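Local coordinates for ParM protein (Staphylococcus aureus, PDB 3JS6) that probably assembles into dynamic actin-like filaments that drive the segregation of plasmid DNA between daughter cells, at residues D94-S99 against K135-S140; D128-F133 against V157-Q162; R141-D146 against K150-K155. One frame throughout, in Å; residues are numbered along the deposited sequence.

Contact 1. Residues D94-S99 against K135-S140; sequences DLVECS and KLLNKS
V96 and L137 meet as two apolar side chains set at about a right angle, with V96 CG1 3.8 Å from L137 CD2. V96 holds that methyl anti to its own backbone N (chi1 171°), and its CB points toward K135-S140. L137 leaves its backbone more to one side, and one of its two methyls closes the distance. L136 turns its CB toward D94-S99 as well and covers part of the same apolar patch from farther off.

The two segments belong to helices 90-104 and 128-137 of the actin-like N-terminal domain, which rest on its large mixed sheet: V96 also touches F11 of strand 4-11, and L137 touches V157 of strand 148-161. Helix 128-137 gives out at N138, the centre of an inverse gamma turn closed by a weak bond from K139 N to L137 O.

From the end of that turn K139 runs out, extended beyond CG, and crosses the E97 side chain at about a right angle. E97 OE2 lies 3.7 Å from K139 CE and 4.1 Å from K139 NZ, beyond salt-bridge range; the main partner of this carboxylate is the guanidinium of R141. Within helix 90-104, L95 O is gripped twice: S99 N and S99 OG, the latter at 2.9 Å, reach it from opposite faces of the carbonyl plane.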
loop_
_atom_site.group_PDB
_atom_site.type_symbol
_atom_site.label_atom_id
_atom_site.label_comp_id
_atom_site.label_asym_id
_atom_site.label_seq_id
_atom_site.Cartn_x
_atom_site.Cartn_y
_atom_site.Cartn_z
ATOM N N ASP A 94 -0.857 -13.038 10.756
ATOM C CA ASP A 94 -1.824 -13.833 10.000
ATOM C C ASP A 94 -2.144 -13.140 8.667
ATOM O O ASP A 94 -2.286 -13.797 7.631
ATOM C CB ASP A 94 -3.120 -14.036 10.805
ATOM C CG ASP A 94 -2.946 -15.005 11.992
ATOM O OD1 ASP A 94 -3.826 -15.030 12.880
ATOM O OD2 ASP A 94 -1.945 -15.756 12.037
ATOM N N LEU A 95 -2.267 -11.816 8.706
ATOM C CA LEU A 95 -2.533 -11.025 7.517
ATOM C C LEU A 95 -1.413 -11.283 6.477
ATOM O O LEU A 95 -1.676 -11.467 5.284
ATOM C CB LEU A 95 -2.553 -9.542 7.863
ATOM C CG LEU A 95 -2.714 -8.566 6.675
ATOM C CD1 LEU A 95 -4.134 -8.690 6.079
ATOM C CD2 LEU A 95 -2.476 -7.130 7.157
ATOM N N VAL A 96 -0.168 -11.281 6.933
ATOM C CA VAL A 96 0.959 -11.520 6.023
ATOM C C VAL A 96 0.828 -12.903 5.359
ATOM O O VAL A 96 0.974 -13.027 4.135
ATOM C CB VAL A 96 2.308 -11.403 6.773
ATOM C CG1 VAL A 96 3.465 -11.867 5.864
ATOM C CG2 VAL A 96 2.540 -9.958 7.187
ATOM N N GLU A 97 0.550 -13.944 6.149
ATOM C CA GLU A 97 0.387 -15.285 5.573
ATOM C C GLU A 97 -0.766 -15.355 4.541
ATOM O O GLU A 97 -0.605 -15.966 3.482
ATOM C CB GLU A 97 0.130 -16.347 6.657
ATOM C CG GLU A 97 1.268 -16.544 7.654
ATOM C CD GLU A 97 2.566 -16.902 6.979
ATOM O OE1 GLU A 97 2.553 -17.831 6.154
ATOM O OE2 GLU A 97 3.591 -16.249 7.268
ATOM N N CYS A 98 -1.932 -14.775 4.851
ATOM C CA CYS A 98 -3.057 -14.799 3.888
ATOM C C CYS A 98 -2.757 -14.018 2.596
ATOM O O CYS A 98 -3.218 -14.392 1.516
ATOM C CB CYS A 98 -4.334 -14.234 4.531
ATOM S SG CYS A 98 -4.890 -15.247 5.921
ATOM N N SER A 99 -2.017 -12.924 2.728
ATOM C CA SER A 99 -1.651 -12.075 1.595
ATOM C C SER A 99 -0.675 -12.860 0.713
ATOM O O SER A 99 -0.791 -12.898 -0.514
ATOM C CB SER A 99 -0.999 -10.781 2.103
ATOM O OG SER A 99 -1.943 -10.004 2.827
ATOM N N LYS A 135 12.100 -11.361 9.019
ATOM C CA LYS A 135 12.003 -12.720 9.553
ATOM C C LYS A 135 10.597 -13.312 9.324
ATOM O O LYS A 135 10.426 -14.518 9.155
ATOM C CB LYS A 135 12.329 -12.741 11.048
ATOM C CG LYS A 135 13.771 -13.070 11.360
ATOM C CD LYS A 135 13.995 -13.210 12.866
ATOM C CE LYS A 135 13.035 -14.241 13.471
ATOM N NZ LYS A 135 13.175 -14.393 14.956
ATOM N N LEU A 136 9.582 -12.463 9.330
ATOM C CA LEU A 136 8.243 -12.957 9.086
ATOM C C LEU A 136 8.151 -13.399 7.614
ATOM O O LEU A 136 7.591 -14.438 7.299
ATOM C CB LEU A 136 7.214 -11.847 9.334
ATOM C CG LEU A 136 6.880 -11.398 10.760
ATOM C CD1 LEU A 136 5.953 -10.167 10.707
ATOM C CD2 LEU A 136 6.200 -12.544 11.519
ATOM N N LEU A 137 8.733 -12.598 6.730
ATOM C CA LEU A 137 8.678 -12.831 5.286
ATOM C C LEU A 137 9.550 -13.951 4.746
ATOM O O LEU A 137 9.116 -14.765 3.924
ATOM C CB LEU A 137 9.051 -11.538 4.565
ATOM C CG LEU A 137 8.135 -10.356 4.880
ATOM C CD1 LEU A 137 8.711 -9.070 4.239
ATOM C CD2 LEU A 137 6.724 -10.652 4.365
ATOM N N ASN A 138 10.785 -13.995 5.221
ATOM C CA ASN A 138 11.729 -14.978 4.732
ATOM C C ASN A 138 11.656 -16.361 5.345
ATOM O O ASN A 138 12.463 -16.697 6.213
ATOM C CB ASN A 138 13.146 -14.448 4.876
ATOM C CG ASN A 138 14.047 -14.960 3.797
ATOM O OD1 ASN A 138 13.886 -16.088 3.343
ATOM N ND2 ASN A 138 15.000 -14.138 3.367
ATOM N N LYS A 139 10.698 -17.163 4.873
ATOM C CA LYS A 139 10.527 -18.533 5.335
ATOM C C LYS A 139 9.602 -19.309 4.416
ATOM O O LYS A 139 8.815 -18.731 3.669
ATOM C CB LYS A 139 9.973 -18.578 6.766
ATOM C CG LYS A 139 8.559 -18.075 6.931
ATOM C CD LYS A 139 8.154 -18.098 8.401
ATOM C CE LYS A 139 6.837 -17.358 8.624
ATOM N NZ LYS A 139 6.477 -17.305 10.056
ATOM N N SER A 140 9.718 -20.627 4.466
ATOM C CA SER A 140 8.885 -21.493 3.660
ATOM C C SER A 140 7.609 -21.741 4.417
ATOM O O SER A 140 7.588 -21.624 5.634
ATOM C CB SER A 140 9.578 -22.842 3.420
ATOM O OG SER A 140 10.544 -22.723 2.394
#

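Contact 2. Residues D128-F133 against V157-Q162; sequences DKQAKF and VKIVAQ
I159 reaches from its strand toward helix 128-137 and meets two very different side chains, F133 and Q130, at about equal range. The buried half is the pairing with F133. The CD1 methyl of I159 stands 4.3 Å from CD1 of the F133 ring and approaches it obliquely. With chi1 at -171°, F133 swings its ring off the helix toward the strand. M120 of strand 111-120 touches both F133 and I159, and Y87 meets the F133 ring with the two planes at about 45°, so M120 and Y87 add to the packing round the phenyl group.

The other half is partly open to solvent. Q130 stretches out fully extended, and its amide oxygen OE1 comes no nearer than 4.2 Å to I159 O; CB of I159 lies equally far from that OE1. At the outer side of the same helix, K132 NZ makes a long ion pair with D128 OD2 at 3.8 Å and a salt bridge to D88.

Strands 111-120 and 148-161 are parallel neighbours, and helix 128-137 lies between them in the chain, in the manner of a beta-alpha-beta crossover with the short strand 141-145 inserted on the way back. I159 turns to this helix, while K158 and V160 face the other way and touch helix 325-342.

Between these two segments, apolar side chains and an amide whose oxygen comes only to van der Waals range point to van der Waals packing and burial of hydrocarbon surface rather than directional bonds.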
loop_
_atom_site.group_PDB
_atom_site.type_symbol
_atom_site.label_atom_id
_atom_site.label_comp_id
_atom_site.label_asym_id
_atom_site.label_seq_id
_atom_site.Cartn_x
_atom_site.Cartn_y
_atom_site.Cartn_z
ATOM N N ASP A 128 15.257 -2.527 14.463
ATOM C CA ASP A 128 15.033 -3.926 14.791
ATOM C C ASP A 128 13.712 -4.386 14.177
ATOM O O ASP A 128 13.438 -5.582 14.093
ATOM C CB ASP A 128 14.982 -4.111 16.308
ATOM C CG ASP A 128 13.849 -3.336 16.950
ATOM O OD1 ASP A 128 13.810 -2.092 16.791
ATOM O OD2 ASP A 128 12.997 -3.969 17.613
ATOM N N LYS A 129 12.885 -3.424 13.779
ATOM C CA LYS A 129 11.602 -3.727 13.153
ATOM C C LYS A 129 11.864 -4.385 11.803
ATOM O O LYS A 129 11.228 -5.369 11.453
ATOM C CB LYS A 129 10.786 -2.447 12.969
ATOM C CG LYS A 129 9.821 -2.123 14.114
ATOM C CD LYS A 129 10.361 -2.529 15.466
ATOM C CE LYS A 129 9.359 -2.221 16.577
ATOM N NZ LYS A 129 9.110 -0.760 16.706
ATOM N N GLN A 130 12.810 -3.840 11.052
ATOM C CA GLN A 130 13.145 -4.403 9.758
ATOM C C GLN A 130 13.604 -5.851 9.917
ATOM O O GLN A 130 13.261 -6.706 9.096
ATOM C CB GLN A 130 14.230 -3.579 9.052
ATOM C CG GLN A 130 14.574 -4.134 7.669
ATOM C CD GLN A 130 15.488 -3.233 6.849
ATOM O OE1 GLN A 130 15.770 -3.518 5.680
ATOM N NE2 GLN A 130 15.952 -2.151 7.448
ATOM N N ALA A 131 14.361 -6.142 10.972
ATOM C CA ALA A 131 14.821 -7.513 11.204
ATOM C C ALA A 131 13.649 -8.457 11.460
ATOM O O ALA A 131 13.604 -9.558 10.923
ATOM C CB ALA A 131 15.778 -7.559 12.385
ATOM N N LYS A 132 12.703 -8.042 12.293
ATOM C CA LYS A 132 11.552 -8.888 12.574
ATOM C C LYS A 132 10.604 -9.021 11.380
ATOM O O LYS A 132 9.978 -10.053 11.213
ATOM C CB LYS A 132 10.786 -8.347 13.785
ATOM C CG LYS A 132 11.547 -8.552 15.098
ATOM C CD LYS A 132 10.769 -8.057 16.323
ATOM C CE LYS A 132 10.501 -6.566 16.256
ATOM N NZ LYS A 132 9.833 -6.082 17.501
ATOM N N PHE A 133 10.490 -7.983 10.554
ATOM C CA PHE A 133 9.585 -8.058 9.395
ATOM C C PHE A 133 10.211 -9.018 8.386
ATOM O O PHE A 133 9.537 -9.891 7.843
ATOM C CB PHE A 133 9.424 -6.676 8.777
ATOM C CG PHE A 133 8.360 -6.587 7.708
ATOM C CD1 PHE A 133 8.343 -5.491 6.845
ATOM C CD2 PHE A 133 7.346 -7.528 7.615
ATOM C CE1 PHE A 133 7.330 -5.326 5.903
ATOM C CE2 PHE A 133 6.326 -7.378 6.685
ATOM C CZ PHE A 133 6.317 -6.276 5.827
ATOM N N VAL A 157 14.249 -11.609 -0.013
ATOM C CA VAL A 157 13.351 -10.541 0.455
ATOM C C VAL A 157 14.023 -9.186 0.287
ATOM O O VAL A 157 15.197 -9.022 0.596
ATOM C CB VAL A 157 12.981 -10.720 1.950
ATOM C CG1 VAL A 157 12.111 -9.549 2.426
ATOM C CG2 VAL A 157 12.230 -12.042 2.139
ATOM N N LYS A 158 13.284 -8.214 -0.223
ATOM C CA LYS A 158 13.849 -6.888 -0.394
ATOM C C LYS A 158 12.866 -5.893 0.179
ATOM O O LYS A 158 11.721 -5.835 -0.262
ATOM C CB LYS A 158 14.091 -6.609 -1.869
ATOM C CG LYS A 158 14.647 -5.206 -2.178
ATOM C CD LYS A 158 15.967 -4.898 -1.462
ATOM C CE LYS A 158 16.595 -3.618 -2.010
ATOM N NZ LYS A 158 17.793 -3.217 -1.250
ATOM N N ILE A 159 13.315 -5.128 1.171
ATOM C CA ILE A 159 12.465 -4.140 1.820
ATOM C C ILE A 159 12.991 -2.708 1.685
ATOM O O ILE A 159 14.155 -2.445 1.977
ATOM C CB ILE A 159 12.355 -4.421 3.323
ATOM C CG1 ILE A 159 11.767 -5.812 3.572
ATOM C CG2 ILE A 159 11.524 -3.339 3.969
ATOM C CD1 ILE A 159 12.076 -6.340 4.930
ATOM N N VAL A 160 12.151 -1.777 1.244
ATOM C CA VAL A 160 12.609 -0.396 1.181
ATOM C C VAL A 160 11.638 0.519 1.920
ATOM O O VAL A 160 10.617 0.056 2.441
ATOM C CB VAL A 160 12.748 0.100 -0.278
ATOM C CG1 VAL A 160 13.787 -0.745 -1.004
ATOM C CG2 VAL A 160 11.408 0.067 -0.986
ATOM N N ALA A 161 11.964 1.808 1.988
ATOM C CA ALA A 161 11.061 2.785 2.621
ATOM C C ALA A 161 9.857 2.933 1.687
ATOM O O ALA A 161 10.017 2.994 0.468
ATOM C CB ALA A 161 11.773 4.132 2.791
ATOM N N GLN A 162 8.653 3.017 2.236
ATOM C CA GLN A 162 7.449 3.085 1.402
ATOM C C GLN A 162 7.406 4.114 0.282
ATOM O O GLN A 162 6.986 3.794 -0.840
ATOM C CB GLN A 162 6.211 3.250 2.277
ATOM C CG GLN A 162 6.250 2.398 3.504
ATOM C CD GLN A 162 4.898 2.274 4.157
ATOM O OE1 GLN A 162 4.172 3.267 4.321
ATOM N NE2 GLN A 162 4.547 1.053 4.541
#

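Contact 3. Residues R141-D146 against K150-K155; sequences RLIEID and KTINVK
R141-D146 and K150-K155 run antiparallel at 144°, their axes approaching to 4.9 Å, with R141-I152 and I143-K150 as hydrogen-bonded pairs on either side of the non-hydrogen-bonded pair L142-T151. Each hydrogen-bonded pair exchanges two bonds; the straightest is I143 N to K150 O, 2.9 Å with 171° at the hydrogen. That same K150 O also receives a CA-H contact from L142, whose CD1 methyl lies 3.4 Å from it.

This is the beta hairpin formed by strands 141-145 and 148-161 in the large sheet of the actin-like N-terminal domain, and strand 52-56 pairs with the other edge of 141-145. Side chains of R141, I143, K150 and I152 share the face that meets helix 90-104.

On it the apolar contacts run diagonally: I143 CD1 meets I152 CD1 at 3.7 Å, the two side chains crossing at a slant, and I145 CD1 sits 4.0 Å from K150 CG, nearly perpendicular. The amine of K150 goes on to V107 O and E109 O. R141, bent at chi2 and chi3, brings NH1 within 3.8 Å of V154 CG2, which lies at the edge of the guanidinium; the charged partner of that group is E97.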
loop_
_atom_site.group_PDB
_atom_site.type_symbol
_atom_site.label_atom_id
_atom_site.label_comp_id
_atom_site.label_asym_id
_atom_site.label_seq_id
_atom_site.Cartn_x
_atom_site.Cartn_y
_atom_site.Cartn_z
ATOM N N ARG A 141 6.539 -22.067 3.694
ATOM C CA ARG A 141 5.303 -22.381 4.394
ATOM C C ARG A 141 4.301 -23.077 3.505
ATOM O O ARG A 141 4.313 -22.910 2.298
ATOM C CB ARG A 141 4.680 -21.117 4.971
ATOM C CG ARG A 141 4.212 -20.078 3.963
ATOM C CD ARG A 141 5.300 -19.021 3.787
ATOM N NE ARG A 141 5.108 -17.944 4.769
ATOM C CZ ARG A 141 5.679 -16.735 4.738
ATOM N NH1 ARG A 141 6.507 -16.421 3.744
ATOM N NH2 ARG A 141 5.425 -15.848 5.703
ATOM N N LEU A 142 3.444 -23.875 4.109
ATOM C CA LEU A 142 2.400 -24.567 3.387
ATOM C C LEU A 142 1.112 -23.776 3.628
ATOM O O LEU A 142 0.699 -23.551 4.776
ATOM C CB LEU A 142 2.206 -25.985 3.928
ATOM C CG LEU A 142 0.999 -26.678 3.268
ATOM C CD1 LEU A 142 1.341 -26.952 1.815
ATOM C CD2 LEU A 142 0.648 -27.987 3.981
ATOM N N ILE A 143 0.477 -23.339 2.557
ATOM C CA ILE A 143 -0.767 -22.607 2.726
ATOM C C ILE A 143 -1.801 -23.248 1.818
ATOM O O ILE A 143 -1.546 -23.513 0.644
ATOM C CB ILE A 143 -0.624 -21.112 2.351
ATOM C CG1 ILE A 143 0.385 -20.437 3.280
ATOM C CG2 ILE A 143 -1.997 -20.411 2.433
ATOM C CD1 ILE A 143 0.631 -19.007 2.909
ATOM N N GLU A 144 -2.974 -23.497 2.377
ATOM C CA GLU A 144 -4.063 -24.086 1.622
ATOM C C GLU A 144 -5.075 -22.950 1.450
ATOM O O GLU A 144 -5.600 -22.428 2.447
ATOM C CB GLU A 144 -4.677 -25.230 2.436
ATOM C CG GLU A 144 -5.534 -26.184 1.647
ATOM C CD GLU A 144 -6.400 -27.040 2.541
ATOM O OE1 GLU A 144 -7.559 -26.648 2.817
ATOM O OE2 GLU A 144 -5.915 -28.098 2.979
ATOM N N ILE A 145 -5.336 -22.567 0.199
ATOM C CA ILE A 145 -6.277 -21.485 -0.091
ATOM C C ILE A 145 -7.505 -22.129 -0.709
ATOM O O ILE A 145 -7.400 -22.792 -1.752
ATOM C CB ILE A 145 -5.699 -20.446 -1.092
ATOM C CG1 ILE A 145 -4.362 -19.908 -0.587
ATOM C CG2 ILE A 145 -6.681 -19.257 -1.223
ATOM C CD1 ILE A 145 -3.137 -20.685 -1.073
ATOM N N ASP A 146 -8.648 -21.963 -0.051
ATOM C CA ASP A 146 -9.892 -22.562 -0.525
ATOM C C ASP A 146 -9.662 -24.036 -0.900
ATOM O O ASP A 146 -10.064 -24.497 -1.976
ATOM C CB ASP A 146 -10.413 -21.756 -1.723
ATOM C CG ASP A 146 -10.848 -20.354 -1.327
ATOM O OD1 ASP A 146 -10.740 -19.433 -2.163
ATOM O OD2 ASP A 146 -11.305 -20.176 -0.173
ATOM N N LYS A 150 -0.559 -25.021 -1.492
ATOM C CA LYS A 150 0.568 -24.408 -2.198
ATOM C C LYS A 150 1.723 -24.466 -1.234
ATOM O O LYS A 150 1.566 -24.120 -0.056
ATOM C CB LYS A 150 0.309 -22.934 -2.540
ATOM C CG LYS A 150 -0.740 -22.696 -3.620
ATOM C CD LYS A 150 -0.364 -23.351 -4.930
ATOM C CE LYS A 150 -1.437 -23.098 -5.975
ATOM N NZ LYS A 150 -1.139 -23.759 -7.274
ATOM N N THR A 151 2.870 -24.919 -1.731
ATOM C CA THR A 151 4.090 -24.976 -0.953
ATOM C C THR A 151 4.820 -23.718 -1.375
ATOM O O THR A 151 5.138 -23.559 -2.555
ATOM C CB THR A 151 4.960 -26.190 -1.346
ATOM O OG1 THR A 151 4.287 -27.396 -0.979
ATOM C CG2 THR A 151 6.309 -26.125 -0.656
ATOM N N ILE A 152 5.102 -22.831 -0.428
ATOM C CA ILE A 152 5.755 -21.575 -0.771
ATOM C C ILE A 152 7.155 -21.434 -0.208
ATOM O O ILE A 152 7.342 -21.416 1.015
ATOM C CB ILE A 152 4.913 -20.378 -0.273
ATOM C CG1 ILE A 152 3.557 -20.391 -0.986
ATOM C CG2 ILE A 152 5.658 -19.061 -0.515
ATOM C CD1 ILE A 152 2.382 -20.208 -0.071
ATOM N N ASN A 153 8.135 -21.318 -1.082
ATOM C CA ASN A 153 9.524 -21.127 -0.676
ATOM C C ASN A 153 9.962 -19.700 -0.991
ATOM O O ASN A 153 9.730 -19.212 -2.094
ATOM C CB ASN A 153 10.427 -22.164 -1.347
ATOM C CG ASN A 153 10.044 -23.587 -0.991
ATOM O OD1 ASN A 153 9.748 -24.399 -1.868
ATOM N ND2 ASN A 153 10.068 -23.899 0.300
ATOM N N VAL A 154 10.582 -19.024 -0.047
ATOM C CA VAL A 154 11.028 -17.662 -0.287
ATOM C C VAL A 154 12.539 -17.682 -0.516
ATOM O O VAL A 154 13.311 -18.065 0.369
ATOM C CB VAL A 154 10.683 -16.747 0.897
ATOM C CG1 VAL A 154 11.227 -15.349 0.644
ATOM C CG2 VAL A 154 9.143 -16.672 1.057
ATOM N N LYS A 155 12.945 -17.252 -1.697
ATOM C CA LYS A 155 14.356 -17.260 -2.091
ATOM C C LYS A 155 15.069 -15.962 -1.799
ATOM O O LYS A 155 16.299 -15.887 -1.905
ATOM C CB LYS A 155 14.457 -17.553 -3.583
ATOM C CG LYS A 155 13.789 -18.845 -3.979
ATOM C CD LYS A 155 14.301 -19.998 -3.140
ATOM C CE LYS A 155 13.654 -21.305 -3.565
ATOM N NZ LYS A 155 14.206 -22.467 -2.794
#

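How the contacts relate
Of the elements involved, helix 90-104 comes first along the chain, then strand 111-120, helix 128-137, and the hairpin of strands 141-145 and 148-161. Contact 1 closes the loop from the first helix to the end of the second. Contact 2 opens on that second helix before contact 1 has closed and ends on the last strand, so the two cross. Contact 3 follows contact 1 in series and falls wholly within the span of contact 2. Contacts 1 and 2 touch where L137 and N138 pack on V157; a probable hydrogen bond between S140 and N153 links contacts 1 and 3. Together they tie two helices to each other and to the sheet of which the hairpin is part.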